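Local atomic coordinates of 2-keto acid:ferredoxin oxidoreductase subunit alpha (Pyrococcus furiosus, PDB entry 1YD7), a protein that probably catalyses, as the alpha subunit of a four-subunit enzyme, the ferredoxin-dependent oxidative decarboxylation of 2-oxoglutarate to succinyl-CoA. Residues S158-A163 with E194-P199. Numbering follows the deposited sequence.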
ATOM      1  N   SER A 158     -10.928   8.151  -4.851  1.00 38.05           N
ATOM      2  CA  SER A 158     -11.362   8.702  -6.155  1.00 39.75           C
ATOM      3  C   SER A 158     -10.522   9.901  -6.579  1.00 38.83           C
ATOM      4  O   SER A 158     -10.578  10.311  -7.721  1.00 41.54           O
ATOM      5  CB  SER A 158     -12.842   9.096  -6.085  1.00 39.44           C
ATOM      6  OG  SER A 158     -13.004  10.137  -5.141  1.00 40.49           O
ATOM      7  N   THR A 159      -9.741  10.443  -5.645  1.00 39.06           N
ATOM      8  CA  THR A 159      -8.786  11.490  -5.904  1.00 37.47           C
ATOM      9  C   THR A 159      -7.402  11.127  -5.346  1.00 40.54           C
ATOM     10  O   THR A 159      -7.256  10.164  -4.550  1.00 39.81           O
ATOM     11  CB  THR A 159      -9.219  12.794  -5.241  1.00 38.72           C
ATOM     12  OG1 THR A 159      -9.052  12.701  -3.822  1.00 39.25           O
ATOM     13  CG2 THR A 159     -10.690  13.098  -5.552  1.00 42.06           C
ATOM     14  N   VAL A 160      -6.405  11.920  -5.753  1.00 35.04           N
ATOM     15  CA  VAL A 160      -5.020  11.772  -5.299  1.00 34.02           C
ATOM     16  C   VAL A 160      -4.917  12.023  -3.803  1.00 34.51           C
ATOM     17  O   VAL A 160      -4.197  11.301  -3.119  1.00 35.78           O
ATOM     18  CB  VAL A 160      -4.042  12.698  -6.064  1.00 28.40           C
ATOM     19  CG1 VAL A 160      -2.639  12.603  -5.526  1.00 29.06           C
ATOM     20  CG2 VAL A 160      -4.024  12.377  -7.564  1.00 31.53           C
ATOM     21  N   GLN A 161      -5.612  13.047  -3.305  1.00 34.44           N
ATOM     22  CA  GLN A 161      -5.693  13.312  -1.857  1.00 32.75           C
ATOM     23  C   GLN A 161      -6.211  12.071  -1.095  1.00 34.37           C
ATOM     24  O   GLN A 161      -5.659  11.694  -0.067  1.00 35.47           O
ATOM     25  CB  GLN A 161      -6.610  14.488  -1.575  1.00 33.27           C
ATOM     26  CG  GLN A 161      -6.741  14.877  -0.087  1.00 32.06           C
ATOM     27  CD  GLN A 161      -5.457  15.401   0.473  1.00 35.98           C
ATOM     28  OE1 GLN A 161      -4.899  16.362  -0.048  1.00 37.56           O
ATOM     29  NE2 GLN A 161      -4.972  14.783   1.553  1.00 38.82           N
ATOM     30  N   GLU A 162      -7.256  11.444  -1.628  1.00 34.73           N
ATOM     31  CA  GLU A 162      -7.817  10.224  -1.053  1.00 34.90           C
ATOM     32  C   GLU A 162      -6.904   9.002  -1.177  1.00 34.00           C
ATOM     33  O   GLU A 162      -6.880   8.180  -0.280  1.00 29.69           O
ATOM     34  CB  GLU A 162      -9.170   9.921  -1.676  1.00 33.90           C
ATOM     35  CG  GLU A 162     -10.233  10.878  -1.198  1.00 35.06           C
ATOM     36  CD  GLU A 162     -11.611  10.531  -1.710  1.00 34.23           C
ATOM     37  OE1 GLU A 162     -11.717   9.734  -2.663  1.00 37.46           O
ATOM     38  OE2 GLU A 162     -12.588  11.050  -1.125  1.00 38.78           O
ATOM     39  N   ALA A 163      -6.173   8.880  -2.285  1.00 32.88           N
ATOM     40  CA  ALA A 163      -5.132   7.866  -2.403  1.00 29.30           C
ATOM     41  C   ALA A 163      -4.108   7.985  -1.258  1.00 30.56           C
ATOM     42  O   ALA A 163      -3.767   6.986  -0.615  1.00 27.46           O
ATOM     43  CB  ALA A 163      -4.443   7.923  -3.740  1.00 28.77           C
ATOM     44  N   GLU A 194      -2.296  15.830  -8.672  1.00 30.95           N
ATOM     45  CA  GLU A 194      -2.910  16.836  -7.827  1.00 32.45           C
ATOM     46  C   GLU A 194      -1.866  17.302  -6.868  1.00 32.49           C
ATOM     47  O   GLU A 194      -0.963  16.532  -6.523  1.00 36.29           O
ATOM     48  CB  GLU A 194      -4.135  16.261  -7.094  1.00 35.81           C
ATOM     49  CG  GLU A 194      -4.598  17.084  -5.902  1.00 37.83           C
ATOM     50  CD  GLU A 194      -5.848  16.549  -5.166  1.00 41.38           C
ATOM     51  OE1 GLU A 194      -6.408  15.452  -5.493  1.00 44.06           O
ATOM     52  OE2 GLU A 194      -6.266  17.282  -4.233  1.00 43.57           O
ATOM     53  N   ARG A 195      -1.969  18.563  -6.442  1.00 34.75           N
ATOM     54  CA  ARG A 195      -1.031  19.128  -5.478  1.00 37.44           C
ATOM     55  C   ARG A 195      -1.563  18.823  -4.083  1.00 39.64           C
ATOM     56  O   ARG A 195      -2.649  19.268  -3.720  1.00 43.96           O
ATOM     57  CB  ARG A 195      -0.888  20.633  -5.673  1.00 39.45           C
ATOM     58  CG  ARG A 195       0.198  21.313  -4.837  1.00 36.85           C
ATOM     59  CD  ARG A 195       0.337  22.805  -5.267  1.00 38.61           C
ATOM     60  NE  ARG A 195       1.448  23.456  -4.575  1.00 35.02           N
ATOM     61  CZ  ARG A 195       1.333  24.438  -3.691  1.00 35.79           C
ATOM     62  NH1 ARG A 195       0.156  24.982  -3.420  1.00 39.15           N
ATOM     63  NH2 ARG A 195       2.417  24.907  -3.091  1.00 36.38           N
ATOM     64  N   VAL A 196      -0.817  18.028  -3.324  1.00 37.84           N
ATOM     65  CA  VAL A 196      -1.237  17.647  -1.988  1.00 38.03           C
ATOM     66  C   VAL A 196      -0.126  17.900  -0.990  1.00 35.15           C
ATOM     67  O   VAL A 196       1.059  17.688  -1.267  1.00 35.21           O
ATOM     68  CB  VAL A 196      -1.724  16.157  -1.893  1.00 39.85           C
ATOM     69  CG1 VAL A 196      -2.803  15.875  -2.921  1.00 42.24           C
ATOM     70  CG2 VAL A 196      -0.603  15.215  -2.074  1.00 41.82           C
ATOM     71  N   TYR A 197      -0.547  18.387   0.167  1.00 33.38           N
ATOM     72  CA  TYR A 197       0.308  18.516   1.318  1.00 34.83           C
ATOM     73  C   TYR A 197       0.698  17.117   1.859  1.00 33.20           C
ATOM     74  O   TYR A 197      -0.153  16.304   2.224  1.00 33.75           O
ATOM     75  CB  TYR A 197      -0.385  19.366   2.401  1.00 33.05           C
ATOM     76  CG  TYR A 197       0.494  19.517   3.605  1.00 32.67           C
ATOM     77  CD1 TYR A 197       1.621  20.318   3.560  1.00 30.53           C
ATOM     78  CD2 TYR A 197       0.241  18.802   4.772  1.00 30.59           C
ATOM     79  CE1 TYR A 197       2.471  20.421   4.650  1.00 31.87           C
ATOM     80  CE2 TYR A 197       1.085  18.926   5.884  1.00 30.41           C
ATOM     81  CZ  TYR A 197       2.196  19.722   5.816  1.00 31.31           C
ATOM     82  OH  TYR A 197       3.066  19.834   6.903  1.00 32.52           O
ATOM     83  N   ILE A 198       2.001  16.861   1.866  1.00 34.77           N
ATOM     84  CA  ILE A 198       2.582  15.621   2.352  1.00 32.35           C
ATOM     85  C   ILE A 198       3.075  15.918   3.754  1.00 32.00           C
ATOM     86  O   ILE A 198       4.066  16.617   3.901  1.00 32.38           O
ATOM     87  CB  ILE A 198       3.805  15.175   1.523  1.00 30.40           C
ATOM     88  CG1 ILE A 198       3.447  15.018   0.033  1.00 30.24           C
ATOM     89  CG2 ILE A 198       4.389  13.859   2.117  1.00 33.00           C
ATOM     90  CD1 ILE A 198       2.386  13.963  -0.278  1.00 32.64           C
ATOM     91  N   PRO A 199       2.388  15.393   4.786  1.00 33.56           N
ATOM     92  CA  PRO A 199       2.705  15.811   6.145  1.00 35.07           C
ATOM     93  C   PRO A 199       4.053  15.315   6.656  1.00 34.98           C
ATOM     94  O   PRO A 199       4.605  14.366   6.129  1.00 38.25           O
ATOM     95  CB  PRO A 199       1.561  15.205   6.977  1.00 37.69           C
ATOM     96  CG  PRO A 199       0.516  14.757   5.980  1.00 37.70           C
ATOM     97  CD  PRO A 199       1.294  14.401   4.765  1.00 35.76           C
TER
HETATM   98  O   HOH W   1      -2.535  15.965   2.903  1.00 30.96           O
HETATM   99  O   HOH W   2      -3.591  18.483   0.634  1.00 32.79           O
HETATM  100  O   HOH W   3      -6.315  18.388  -1.870  1.00 42.95           O
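E194 reaches from its strand over the first turn of the helix that opens at V160. With CG anti to the backbone N (chi1 163°) and the chain extended beyond it, its carboxylate comes to the N-terminal end, where OE1 accepts a weak hydrogen bond from Q161 N at 3.3 Å. An acidic group suits this place, since the amides and partial positive charge of the helix N-terminus would probably favour a negative charge. The aliphatic stem of E194 runs antiparallel to the V160 side chain, CB to CB 3.7 Å. CG1 of V160 meets CG1 of V196 at 4.2 Å; both valines are buried, V160 also touching A28 and V196 touching I23. Q161 bends at chi2 (66°), and its OE1 comes to 3.6 Å from CG1 of V196. Q161 NE2 hydrogen-bonds OD2 of D165, one turn on in the same helix. Waters join Q161 OE1 to E194 OE2 and to Y197 N, and Q161 NE2 to Y197 O.

The helix start is set by T159, the N-cap, whose OG1 accepts from E162 N at 3.1 Å. With a valine here E162 N would probably lose its cap and the first turn could fray beneath E194. E162 OE1 takes the backbone N and OG of S158, just before the cap. An N-capped helix thus packs against a two-stranded antiparallel sheet, 19-24 with 193-198, beside the parallel alpha/beta sheet of a thiamine diphosphate-binding-type domain.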